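Local coordinates for protein LYND (Lyngbya aestuarii, PDB 4V1T) that probably acts as a YcaO-family cyclodehydratase that uses ATP to convert cysteine residues of a substrate peptide into thiazoline rings, at residues G202-D205 / C206-R210; Q350-Q353 / K354-L358; L449-H452 / P453-L457; L457-S460 / D461-A465; V579-Q582 / Q583-E587. All coordinates share one frame; numbering follows the deposited sequence.

Contact 1: residues G202-D205 / C206-R210. With ZN (zinc ion), chain K.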
# COMPACT_ATOMS: atom_id res chain seq x y z
N GLY B 202 10.61 -2.58 23.29
CA GLY B 202 12.01 -2.91 23.12
C GLY B 202 12.86 -1.85 23.80
O GLY B 202 12.38 -0.76 24.09
N CYS B 203 14.11 -2.19 24.08
CA CYS B 203 15.05 -1.24 24.68
C CYS B 203 15.80 -0.51 23.56
O CYS B 203 15.57 -0.75 22.37
CB CYS B 203 16.00 -1.98 25.61
SG CYS B 203 17.06 -3.24 24.81
N TRP B 204 16.70 0.39 23.94
CA TRP B 204 17.50 1.10 22.95
C TRP B 204 18.43 0.13 22.21
O TRP B 204 18.76 0.35 21.05
CB TRP B 204 18.32 2.21 23.60
CG TRP B 204 19.33 2.81 22.69
CD1 TRP B 204 19.14 3.85 21.82
CD2 TRP B 204 20.68 2.40 22.53
NE1 TRP B 204 20.30 4.11 21.13
CE2 TRP B 204 21.27 3.23 21.55
CE3 TRP B 204 21.46 1.40 23.12
CZ2 TRP B 204 22.60 3.11 21.16
CZ3 TRP B 204 22.79 1.27 22.73
CH2 TRP B 204 23.34 2.13 21.75
N ASP B 205 18.81 -0.94 22.89
CA ASP B 205 19.68 -1.94 22.28
C ASP B 205 18.93 -2.74 21.21
O ASP B 205 19.53 -3.14 20.20
CB ASP B 205 20.23 -2.88 23.36
CG ASP B 205 21.65 -3.32 23.07
OD1 ASP B 205 22.06 -3.27 21.90
OD2 ASP B 205 22.34 -3.71 24.03
N CYS B 206 17.64 -3.00 21.45
CA CYS B 206 16.78 -3.60 20.42
C CYS B 206 16.82 -2.79 19.13
O CYS B 206 16.90 -3.33 18.03
CB CYS B 206 15.32 -3.71 20.90
SG CYS B 206 15.01 -4.86 22.25
N LEU B 207 16.74 -1.47 19.29
CA LEU B 207 16.77 -0.54 18.17
C LEU B 207 18.18 -0.47 17.57
O LEU B 207 18.36 -0.54 16.35
CB LEU B 207 16.32 0.85 18.65
CG LEU B 207 16.47 2.02 17.68
CD1 LEU B 207 15.55 1.86 16.49
CD2 LEU B 207 16.18 3.32 18.39
N ALA B 208 19.19 -0.35 18.42
CA ALA B 208 20.56 -0.21 17.96
C ALA B 208 20.96 -1.37 17.05
O ALA B 208 21.63 -1.17 16.04
CB ALA B 208 21.50 -0.12 19.15
N HIS B 209 20.51 -2.57 17.39
CA HIS B 209 20.83 -3.77 16.62
C HIS B 209 20.31 -3.66 15.19
O HIS B 209 20.90 -4.18 14.26
CB HIS B 209 20.26 -5.01 17.31
CG HIS B 209 20.73 -6.31 16.74
ND1 HIS B 209 20.05 -6.99 15.77
CD2 HIS B 209 21.82 -7.06 17.04
CE1 HIS B 209 20.70 -8.11 15.47
NE2 HIS B 209 21.78 -8.17 16.23
N ARG B 210 19.18 -2.99 15.01
CA ARG B 210 18.64 -2.77 13.67
C ARG B 210 19.36 -1.60 12.99
O ARG B 210 19.70 -1.67 11.81
CB ARG B 210 17.13 -2.49 13.74
CG ARG B 210 16.28 -3.65 14.26
CD ARG B 210 16.23 -4.79 13.26
NE ARG B 210 15.62 -5.98 13.84
CZ ARG B 210 14.32 -6.29 13.77
NH1 ARG B 210 13.47 -5.50 13.14
NH2 ARG B 210 13.88 -7.40 14.35
ZN ZN K . 16.38 -4.99 24.18

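Contact 2: residues Q350-Q353 / K354-L358. With ADP (adenosine-5'-diphosphate), chain L.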
# COMPACT_ATOMS: atom_id res chain seq x y z
N GLN B 350 -1.37 -12.60 2.77
CA GLN B 350 -1.30 -12.79 4.21
C GLN B 350 0.16 -12.68 4.67
O GLN B 350 0.46 -11.99 5.64
CB GLN B 350 -1.88 -14.15 4.62
CG GLN B 350 -1.72 -14.49 6.09
CD GLN B 350 -2.49 -13.57 7.01
OE1 GLN B 350 -2.35 -12.35 6.96
NE2 GLN B 350 -3.32 -14.16 7.86
N THR B 351 1.05 -13.37 3.97
CA THR B 351 2.49 -13.37 4.30
C THR B 351 3.01 -11.94 4.32
O THR B 351 3.69 -11.53 5.26
CB THR B 351 3.30 -14.19 3.28
OG1 THR B 351 2.78 -15.52 3.23
CG2 THR B 351 4.80 -14.22 3.65
N VAL B 352 2.66 -11.17 3.30
CA VAL B 352 3.11 -9.79 3.21
C VAL B 352 2.56 -9.01 4.39
O VAL B 352 3.31 -8.40 5.14
CB VAL B 352 2.70 -9.14 1.87
CG1 VAL B 352 2.81 -7.62 1.94
CG2 VAL B 352 3.58 -9.66 0.75
N GLN B 353 1.25 -9.07 4.60
CA GLN B 353 0.62 -8.31 5.68
C GLN B 353 1.25 -8.57 7.05
O GLN B 353 1.51 -7.64 7.81
CB GLN B 353 -0.88 -8.61 5.77
CG GLN B 353 -1.54 -7.85 6.92
CD GLN B 353 -3.04 -7.82 6.83
OE1 GLN B 353 -3.62 -8.06 5.77
NE2 GLN B 353 -3.68 -7.52 7.95
N LYS B 354 1.51 -9.84 7.34
CA LYS B 354 2.03 -10.23 8.64
C LYS B 354 3.44 -9.67 8.87
O LYS B 354 3.85 -9.46 10.01
CB LYS B 354 2.05 -11.76 8.76
CG LYS B 354 2.42 -12.28 10.15
CD LYS B 354 2.10 -13.76 10.28
CE LYS B 354 2.66 -14.35 11.57
NZ LYS B 354 2.63 -15.84 11.55
N TYR B 355 4.17 -9.43 7.79
CA TYR B 355 5.58 -9.04 7.91
C TYR B 355 5.92 -7.73 7.19
O TYR B 355 7.09 -7.40 7.03
CB TYR B 355 6.46 -10.18 7.39
CG TYR B 355 6.28 -11.48 8.16
CD1 TYR B 355 6.80 -11.63 9.44
CD2 TYR B 355 5.59 -12.55 7.61
CE1 TYR B 355 6.62 -12.80 10.15
CE2 TYR B 355 5.40 -13.72 8.32
CZ TYR B 355 5.92 -13.84 9.59
OH TYR B 355 5.74 -15.01 10.30
N GLN B 356 4.90 -6.97 6.80
CA GLN B 356 5.08 -5.64 6.20
C GLN B 356 5.93 -4.75 7.09
O GLN B 356 6.77 -4.00 6.60
CB GLN B 356 3.75 -4.91 6.01
CG GLN B 356 2.78 -5.58 5.07
CD GLN B 356 1.51 -4.77 4.85
OE1 GLN B 356 0.89 -4.87 3.79
NE2 GLN B 356 1.10 -4.00 5.84
N HIS B 357 5.69 -4.84 8.40
CA HIS B 357 6.35 -3.99 9.39
C HIS B 357 7.87 -4.14 9.39
O HIS B 357 8.59 -3.26 9.88
CB HIS B 357 5.80 -4.29 10.79
CG HIS B 357 5.99 -5.71 11.22
ND1 HIS B 357 7.01 -6.10 12.06
CD2 HIS B 357 5.29 -6.83 10.92
CE1 HIS B 357 6.93 -7.40 12.26
NE2 HIS B 357 5.90 -7.87 11.58
N LEU B 358 8.36 -5.25 8.85
CA LEU B 358 9.79 -5.47 8.75
C LEU B 358 10.42 -4.59 7.66
O LEU B 358 11.65 -4.49 7.57
CB LEU B 358 10.08 -6.94 8.47
CG LEU B 358 9.66 -7.91 9.57
CD1 LEU B 358 10.00 -9.33 9.14
CD2 LEU B 358 10.33 -7.59 10.89
PB ADP L . 14.77 -18.18 -5.10
O1B ADP L . 15.50 -19.06 -4.12
O2B ADP L . 14.88 -18.63 -6.52
O3B ADP L . 15.06 -16.72 -4.89
PA ADP L . 12.00 -17.37 -4.71
O1A ADP L . 10.75 -18.08 -5.17
O2A ADP L . 12.42 -16.09 -5.41
O3A ADP L . 13.22 -18.44 -4.70
O5' ADP L . 11.84 -17.07 -3.15
C5' ADP L . 12.74 -16.21 -2.48
C4' ADP L . 12.63 -16.51 -0.99
O4' ADP L . 11.37 -16.07 -0.49
C3' ADP L . 12.71 -17.99 -0.70
O3' ADP L . 13.42 -18.17 0.52
C2' ADP L . 11.28 -18.45 -0.51
O2' ADP L . 11.16 -19.49 0.46
C1' ADP L . 10.60 -17.19 -0.02
N9 ADP L . 9.20 -17.11 -0.50
C8 ADP L . 8.79 -17.00 -1.79
N7 ADP L . 7.44 -16.95 -1.85
C5 ADP L . 6.97 -17.02 -0.60
C6 ADP L . 5.64 -17.02 0.04
N6 ADP L . 4.54 -16.92 -0.74
N1 ADP L . 5.58 -17.12 1.38
C2 ADP L . 6.68 -17.21 2.14
N3 ADP L . 7.93 -17.22 1.63
C4 ADP L . 8.14 -17.13 0.29

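Contact 3: residues L449-H452 / P453-L457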
# COMPACT_ATOMS: atom_id res chain seq x y z
N LEU B 449 29.25 -37.93 14.95
CA LEU B 449 28.18 -36.95 14.83
C LEU B 449 28.65 -35.75 14.02
O LEU B 449 27.85 -35.02 13.44
CB LEU B 449 27.72 -36.50 16.22
CG LEU B 449 27.12 -37.58 17.12
CD1 LEU B 449 26.85 -36.99 18.49
CD2 LEU B 449 25.84 -38.15 16.51
N ALA B 450 29.96 -35.54 13.99
CA ALA B 450 30.57 -34.45 13.25
C ALA B 450 30.57 -34.73 11.76
O ALA B 450 30.75 -35.87 11.34
CB ALA B 450 31.99 -34.21 13.73
N ILE B 451 30.35 -33.68 10.97
CA ILE B 451 30.45 -33.74 9.51
C ILE B 451 31.60 -32.86 9.04
O ILE B 451 31.61 -31.66 9.26
CB ILE B 451 29.12 -33.32 8.86
CG1 ILE B 451 28.10 -34.45 9.03
CG2 ILE B 451 29.31 -33.03 7.38
CD1 ILE B 451 26.68 -34.00 8.96
N HIS B 452 32.58 -33.49 8.40
CA HIS B 452 33.75 -32.78 7.91
C HIS B 452 33.29 -31.74 6.87
O HIS B 452 32.49 -32.07 6.00
CB HIS B 452 34.75 -33.75 7.29
CG HIS B 452 36.14 -33.20 7.17
ND1 HIS B 452 36.50 -32.25 6.24
CD2 HIS B 452 37.26 -33.48 7.87
CE1 HIS B 452 37.78 -31.97 6.37
NE2 HIS B 452 38.27 -32.71 7.35
N PRO B 453 33.79 -30.49 6.97
CA PRO B 453 33.34 -29.45 6.04
C PRO B 453 33.55 -29.82 4.57
O PRO B 453 32.80 -29.36 3.72
CB PRO B 453 34.19 -28.24 6.44
CG PRO B 453 35.33 -28.78 7.23
CD PRO B 453 34.78 -29.98 7.93
N GLU B 454 34.55 -30.64 4.27
CA GLU B 454 34.85 -31.02 2.89
C GLU B 454 33.78 -31.90 2.27
O GLU B 454 33.67 -31.98 1.05
CB GLU B 454 36.21 -31.73 2.82
CG GLU B 454 37.38 -30.81 3.14
CD GLU B 454 38.73 -31.48 2.91
OE1 GLU B 454 38.84 -32.37 2.04
OE2 GLU B 454 39.69 -31.12 3.61
N GLN B 455 32.98 -32.55 3.11
CA GLN B 455 31.84 -33.33 2.63
C GLN B 455 30.76 -32.42 2.01
O GLN B 455 29.94 -32.86 1.20
CB GLN B 455 31.24 -34.14 3.76
CG GLN B 455 32.09 -35.30 4.21
CD GLN B 455 31.41 -36.11 5.29
OE1 GLN B 455 30.34 -36.68 5.07
NE2 GLN B 455 32.02 -36.15 6.48
N CYS B 456 30.76 -31.16 2.41
CA CYS B 456 29.78 -30.21 1.89
C CYS B 456 30.36 -29.40 0.75
O CYS B 456 29.70 -29.19 -0.25
CB CYS B 456 29.30 -29.30 3.01
SG CYS B 456 28.51 -30.20 4.35
N LEU B 457 31.61 -28.95 0.92
CA LEU B 457 32.24 -28.06 -0.05
C LEU B 457 32.55 -28.79 -1.35
O LEU B 457 32.20 -28.32 -2.43
CB LEU B 457 33.52 -27.45 0.53
CG LEU B 457 33.34 -26.61 1.80
CD1 LEU B 457 34.70 -26.21 2.36
CD2 LEU B 457 32.47 -25.38 1.55

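Contact 4: residues L457-S460 / D461-A465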
# COMPACT_ATOMS: atom_id res chain seq x y z
N LEU B 457 31.61 -28.95 0.92
CA LEU B 457 32.24 -28.06 -0.05
C LEU B 457 32.55 -28.79 -1.35
O LEU B 457 32.20 -28.32 -2.43
CB LEU B 457 33.52 -27.45 0.53
CG LEU B 457 33.34 -26.61 1.80
CD1 LEU B 457 34.70 -26.21 2.36
CD2 LEU B 457 32.47 -25.38 1.55
N CYS B 458 33.21 -29.93 -1.25
CA CYS B 458 33.55 -30.75 -2.40
C CYS B 458 34.52 -30.03 -3.37
O CYS B 458 34.35 -30.09 -4.58
CB CYS B 458 32.28 -31.18 -3.16
SG CYS B 458 31.06 -32.10 -2.18
N PHE B 459 35.52 -29.36 -2.82
CA PHE B 459 36.61 -28.84 -3.64
C PHE B 459 37.60 -29.98 -3.95
O PHE B 459 37.78 -30.89 -3.15
CB PHE B 459 37.34 -27.70 -2.92
CG PHE B 459 36.58 -26.41 -2.90
CD1 PHE B 459 36.62 -25.55 -3.98
CD2 PHE B 459 35.84 -26.04 -1.78
CE1 PHE B 459 35.93 -24.35 -3.96
CE2 PHE B 459 35.14 -24.84 -1.76
CZ PHE B 459 35.19 -23.99 -2.85
N SER B 460 38.24 -29.93 -5.11
CA SER B 460 39.22 -30.95 -5.47
C SER B 460 40.52 -30.75 -4.71
O SER B 460 40.76 -29.68 -4.15
CB SER B 460 39.50 -30.93 -6.97
OG SER B 460 40.43 -29.92 -7.29
N ASP B 461 41.36 -31.79 -4.68
CA ASP B 461 42.69 -31.68 -4.10
C ASP B 461 43.54 -30.67 -4.86
O ASP B 461 44.29 -29.90 -4.26
CB ASP B 461 43.41 -33.04 -4.07
CG ASP B 461 42.78 -34.01 -3.10
OD1 ASP B 461 42.30 -33.58 -2.03
OD2 ASP B 461 42.76 -35.22 -3.41
N GLY B 462 43.44 -30.71 -6.19
CA GLY B 462 44.15 -29.76 -7.04
C GLY B 462 43.72 -28.33 -6.75
O GLY B 462 44.54 -27.42 -6.72
N GLN B 463 42.42 -28.13 -6.55
CA GLN B 463 41.90 -26.80 -6.29
C GLN B 463 42.48 -26.22 -5.01
O GLN B 463 42.87 -25.05 -4.96
CB GLN B 463 40.38 -26.83 -6.20
CG GLN B 463 39.68 -26.80 -7.54
CD GLN B 463 38.17 -26.81 -7.39
OE1 GLN B 463 37.59 -27.79 -6.94
NE2 GLN B 463 37.54 -25.70 -7.73
N TYR B 464 42.54 -27.05 -3.97
CA TYR B 464 43.10 -26.64 -2.70
C TYR B 464 44.59 -26.30 -2.82
O TYR B 464 45.04 -25.28 -2.32
CB TYR B 464 42.92 -27.72 -1.64
CG TYR B 464 41.59 -27.69 -0.92
CD1 TYR B 464 41.14 -26.54 -0.29
CD2 TYR B 464 40.80 -28.83 -0.83
CE1 TYR B 464 39.94 -26.50 0.39
CE2 TYR B 464 39.59 -28.80 -0.15
CZ TYR B 464 39.17 -27.64 0.45
OH TYR B 464 37.99 -27.61 1.14
N ALA B 465 45.34 -27.17 -3.48
CA ALA B 465 46.77 -27.00 -3.63
C ALA B 465 47.13 -25.71 -4.36
O ALA B 465 48.09 -25.03 -3.99
CB ALA B 465 47.37 -28.19 -4.36
O HOH W 1 36.19 -29.45 -0.03

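Contact 5: residues V579-Q582 / Q583-E587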
# COMPACT_ATOMS: atom_id res chain seq x y z
N VAL B 579 3.17 -20.53 -22.71
CA VAL B 579 3.02 -20.19 -24.11
C VAL B 579 2.94 -18.67 -24.30
O VAL B 579 3.56 -18.12 -25.21
CB VAL B 579 1.77 -20.83 -24.70
CG1 VAL B 579 1.55 -20.38 -26.14
CG2 VAL B 579 1.87 -22.36 -24.64
N GLN B 580 2.18 -18.01 -23.44
CA GLN B 580 2.03 -16.57 -23.50
C GLN B 580 3.35 -15.85 -23.28
O GLN B 580 3.62 -14.84 -23.92
CB GLN B 580 1.03 -16.11 -22.44
CG GLN B 580 -0.41 -16.49 -22.72
CD GLN B 580 -1.32 -16.20 -21.54
OE1 GLN B 580 -2.01 -17.08 -21.05
NE2 GLN B 580 -1.32 -14.95 -21.09
N LEU B 581 4.17 -16.38 -22.38
CA LEU B 581 5.45 -15.74 -22.08
C LEU B 581 6.43 -15.89 -23.23
O LEU B 581 7.16 -14.95 -23.54
CB LEU B 581 6.06 -16.33 -20.81
CG LEU B 581 7.27 -15.57 -20.26
CD1 LEU B 581 6.90 -14.15 -19.83
CD2 LEU B 581 7.86 -16.33 -19.10
N GLN B 582 6.45 -17.07 -23.86
CA GLN B 582 7.28 -17.29 -25.04
C GLN B 582 6.96 -16.26 -26.13
O GLN B 582 7.86 -15.73 -26.77
CB GLN B 582 7.08 -18.69 -25.60
CG GLN B 582 7.79 -19.78 -24.83
CD GLN B 582 7.75 -21.11 -25.56
OE1 GLN B 582 6.67 -21.68 -25.79
NE2 GLN B 582 8.92 -21.62 -25.92
N GLN B 583 5.67 -16.01 -26.32
CA GLN B 583 5.22 -15.05 -27.32
C GLN B 583 5.64 -13.64 -26.93
O GLN B 583 6.08 -12.86 -27.77
CB GLN B 583 3.70 -15.13 -27.51
CG GLN B 583 3.15 -14.17 -28.55
CD GLN B 583 3.75 -14.37 -29.93
OE1 GLN B 583 4.00 -15.50 -30.35
NE2 GLN B 583 3.98 -13.28 -30.65
N PHE B 584 5.51 -13.33 -25.65
CA PHE B 584 5.92 -12.04 -25.14
C PHE B 584 7.42 -11.82 -25.37
O PHE B 584 7.85 -10.71 -25.68
CB PHE B 584 5.59 -11.92 -23.66
CG PHE B 584 6.12 -10.67 -23.03
CD1 PHE B 584 5.38 -9.50 -23.05
CD2 PHE B 584 7.37 -10.65 -22.43
CE1 PHE B 584 5.86 -8.35 -22.47
CE2 PHE B 584 7.86 -9.50 -21.84
CZ PHE B 584 7.11 -8.34 -21.87
N TYR B 585 8.20 -12.88 -25.18
CA TYR B 585 9.63 -12.83 -25.46
C TYR B 585 9.88 -12.60 -26.94
O TYR B 585 10.70 -11.77 -27.32
CB TYR B 585 10.31 -14.12 -25.00
CG TYR B 585 10.81 -14.04 -23.59
CD1 TYR B 585 9.93 -13.94 -22.52
CD2 TYR B 585 12.18 -14.04 -23.31
CE1 TYR B 585 10.39 -13.85 -21.23
CE2 TYR B 585 12.64 -13.95 -22.02
CZ TYR B 585 11.74 -13.85 -20.98
OH TYR B 585 12.17 -13.76 -19.67
N ARG B 586 9.16 -13.34 -27.78
CA ARG B 586 9.25 -13.17 -29.23
C ARG B 586 8.98 -11.73 -29.64
O ARG B 586 9.60 -11.20 -30.57
CB ARG B 586 8.26 -14.11 -29.93
CG ARG B 586 8.92 -15.22 -30.72
CD ARG B 586 7.88 -16.12 -31.37
NE ARG B 586 7.84 -17.42 -30.71
CZ ARG B 586 6.84 -17.89 -29.97
NH1 ARG B 586 5.74 -17.18 -29.77
NH2 ARG B 586 6.94 -19.10 -29.42
N GLU B 587 8.04 -11.09 -28.95
CA GLU B 587 7.66 -9.72 -29.25
C GLU B 587 8.67 -8.69 -28.73
O GLU B 587 8.68 -7.54 -29.16
CB GLU B 587 6.27 -9.43 -28.68
CG GLU B 587 5.15 -10.17 -29.39
CD GLU B 587 3.82 -10.06 -28.66
OE1 GLU B 587 3.78 -9.47 -27.56
OE2 GLU B 587 2.81 -10.57 -29.19

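Contact 1: residues G202-D205 / C206-R210
G202 comes up against C206: its CA lies 3.7 Å from C206 SG, a close approach at a residue with no side chain of its own. C203 follows at the N-cap of the helix. SG sits between the backbone N and the carbonyl carbon (chi1 62°), which turns it toward the first helical turn; there it binds zinc at 2.0 Å and weakly accepts from C206 N. C206 SG binds the same zinc at 2.4 Å and weakly accepts from C203 N, completing a capping box built on two sulfurs. Cysteine thus serves as both metal ligand and cap. W204 begins the regular turns, its O accepting from A208 N at 2.8 Å, while A208 CB rests over one face of its indole, 3.9 Å from the six-ring centroid. The alanine methyl is small enough to sit over that face in a CH-pi contact. D205 O takes H209 N at 3.0 Å, and D205 OD2 bonds T313 OG1 in the loop that supplies the other zinc ligands, C311 and C314. W204 packs on helix 165-176 and strand 180-184, and the far end of the segment meets helix 413-429 through H209 and R210.

Contact 2: residues Q350-Q353 / K354-L358
The last turns of helix 348-355, which runs beside the ADP pocket, form this contact, and T351 and Y355 meet across it. T351 O lies near the plane of the Y355 ring at its edge, 3.2 Å from CD2. Placing CG beside the backbone N (chi1 -60°) lays the tyrosine back along the preceding turn and brings that edge to the carbonyl. The same oxygen weakly accepts from Y355 N at 3.3 Å, where the tyrosine backbone has a phi of -125°. One residue earlier, Q350 O takes K354 N at 2.9 Å in a nearly straight bond (161°).

T351 turns its side chain to the nucleotide. CG2 packs 3.8 Å from adenine N1, and OG1 lies 3.7 Å from that N1; the hydroxyl itself bonds N536 OD1 and T347 O. Threonine suits this place: its methyl sits above the plane of the base, out beyond the N1-C2 side, while its hydroxyl serves the protein. V352 is buried against A418 of helix 413-429, while the longer polar residues Q350 and Q353 lie on the side where A376 and P375 of the second subunit pack. The chemistry implies a van der Waals contact with adenine, made by both branches of T351 at distances beyond a hydrogen bond, with the rotation of the threonine probably held by its bonds to the protein.

Contact 3: residues L449-H452 / P453-L457
H452 and E454 make up the tight part of this contact, at the entry to helix 454-457. ND1 of the imidazole accepts from E454 N at 3.2 Å, with an N-H...N angle of 164° and the donor almost in the ring plane. CG of the histidine stands anti to its backbone N (chi1 -161°), which swings the ring forward over the start of the helix. There it runs alongside the E454 chain, CE1 to CG 3.5 Å, with ring and carboxylate planes nearly perpendicular; F485 adds an edge-to-face contact with the ring. The H452 carbonyl is used as well: its O accepts from Q455 N at 3.0 Å, the donor standing well above the carbonyl plane. P453 suits the start of a helix because an N-H there would find no acceptor within the helix, and its own O accepts from both C456 N and L457 N.

The other side is looser. I451 CG2 reaches C456 SG only at 4.2 Å, a marginal apolar touch, although both residues are held against strand 503-508 through K505 and L507. Q455 is solvent-exposed; CB lies 3.3 Å from H452 O, but the amide beyond has an uncertain orientation.

Since ND1 receives a backbone N-H, it should not carry a hydrogen itself, consistent with a neutral ring protonated at NE2 in which the histidine serves as a side-chain cap for the helix.

Contact 4: residues L457-S460 / D461-A465
F459 lays its CB over one face of the Y464 ring, 3.7 Å from CE2 and 4.1 Å from the ring centroid, a CH-pi contact. The F459 ring itself has Q463 CD and a bound water at its edge, near its plane. The two aromatic rings, with centroids 5.8 Å apart and planes at 54°, belong to neither a stack nor an edge-to-face pair. The water ties the same two residues by their polar atoms: it accepts from F459 N at 2.9 Å and donates to Y464 OH at 2.8 Å, which helps hold the hydroxyl oxygen in place. L457, coming from the preceding short helix, adds CD1 beside that hydroxyl.

Next to the rings, S460 caps helix 461-465. Its OG, set between the backbone N and the carbonyl carbon (chi1 81°), faces the first turn and accepts from Q463 N at 2.8 Å. In return Q463 OE1 takes S460 N at 2.9 Å, almost perfectly straight at 176°, and the two bonds close a capping box. S460 O also accepts from Y464 N, beginning the regular helix bonds. Serine is the compact residue for this cap, and glutamine is long enough, with its extended chain, to reach back to it.

Outside, S460 OG bonds E765 OE2, while Q463 OE1 and NE2 reach F744 N and S742 O. The buried polar atoms are thus satisfied by the box and these partners, which probably fixes the rotation of the amide and ties the start of helix 461-465 to the C-terminal part of the chain.

Contact 5: residues V579-Q582 / Q583-E587
L581 and Y585 lie side by side on the buried face of helix 576-587, an amphipathic helix. L581 CG meets Y585 CE1 at 3.7 Å, and L581 CD1 lies in the plane of the tyrosine ring at its edge, so the leucine flanks the ring rather than covering a face. The backbone joins in: L581 O accepts from Y585 N at 2.8 Å and also sits 3.1 Å from Y585 CD1, again at the ring edge. With CG anti to the backbone N (chi1 -169°), L581 leads its branches forward to the residue one turn on.

The opposite kind of surface is polar. Q582 O accepts from R586 N at 2.9 Å. The R586 guanidinium lays one face over that oxygen, which stands 3.9 Å from its plane in packing alone, while R586 NH2 lies 3.8 Å from Q582 CB. The arginine chain bends at chi3 to fold back in this way, and a long flexible residue suits an exposed edge where it can lie along its own helix.

Farther out, the helix is positioned by its buried residues. L581 and Y585 pack on helix 630-649 and strand 590-596, Y585 OH bonding N642 OD1, and Q582 NE2 bonds L592 O of that strand. F584, turned another way, touches L379 and N377 in a loop. On the solvent side Q583 NE2 donates to E587 OE2 at 3.3 Å; OE2 lies in the amide plane of Q583, while NE2 meets the carboxylate on its anti side, 35° out of the carboxylate plane.

Overall arrangement
All five contacts are local, each joining consecutive residues, and they follow one another along the chain with none nested or crossed. Contact 1 opens helix 204-213 at the zinc site. Contact 2, at the end of helix 348-355, lies about 21 Å away between centres and places one residue at the ADP pocket; both pack on helix 413-429. Contacts 3 and 4, each closing the loop that enters a short helix, meet at L457 and touch where E454 packs on Y464, with centres about 14 Å apart. Contact 5 lies about 43 Å from contact 4 between centres, and fastens helix 576-587 to helix 630-649 and strand 590-596.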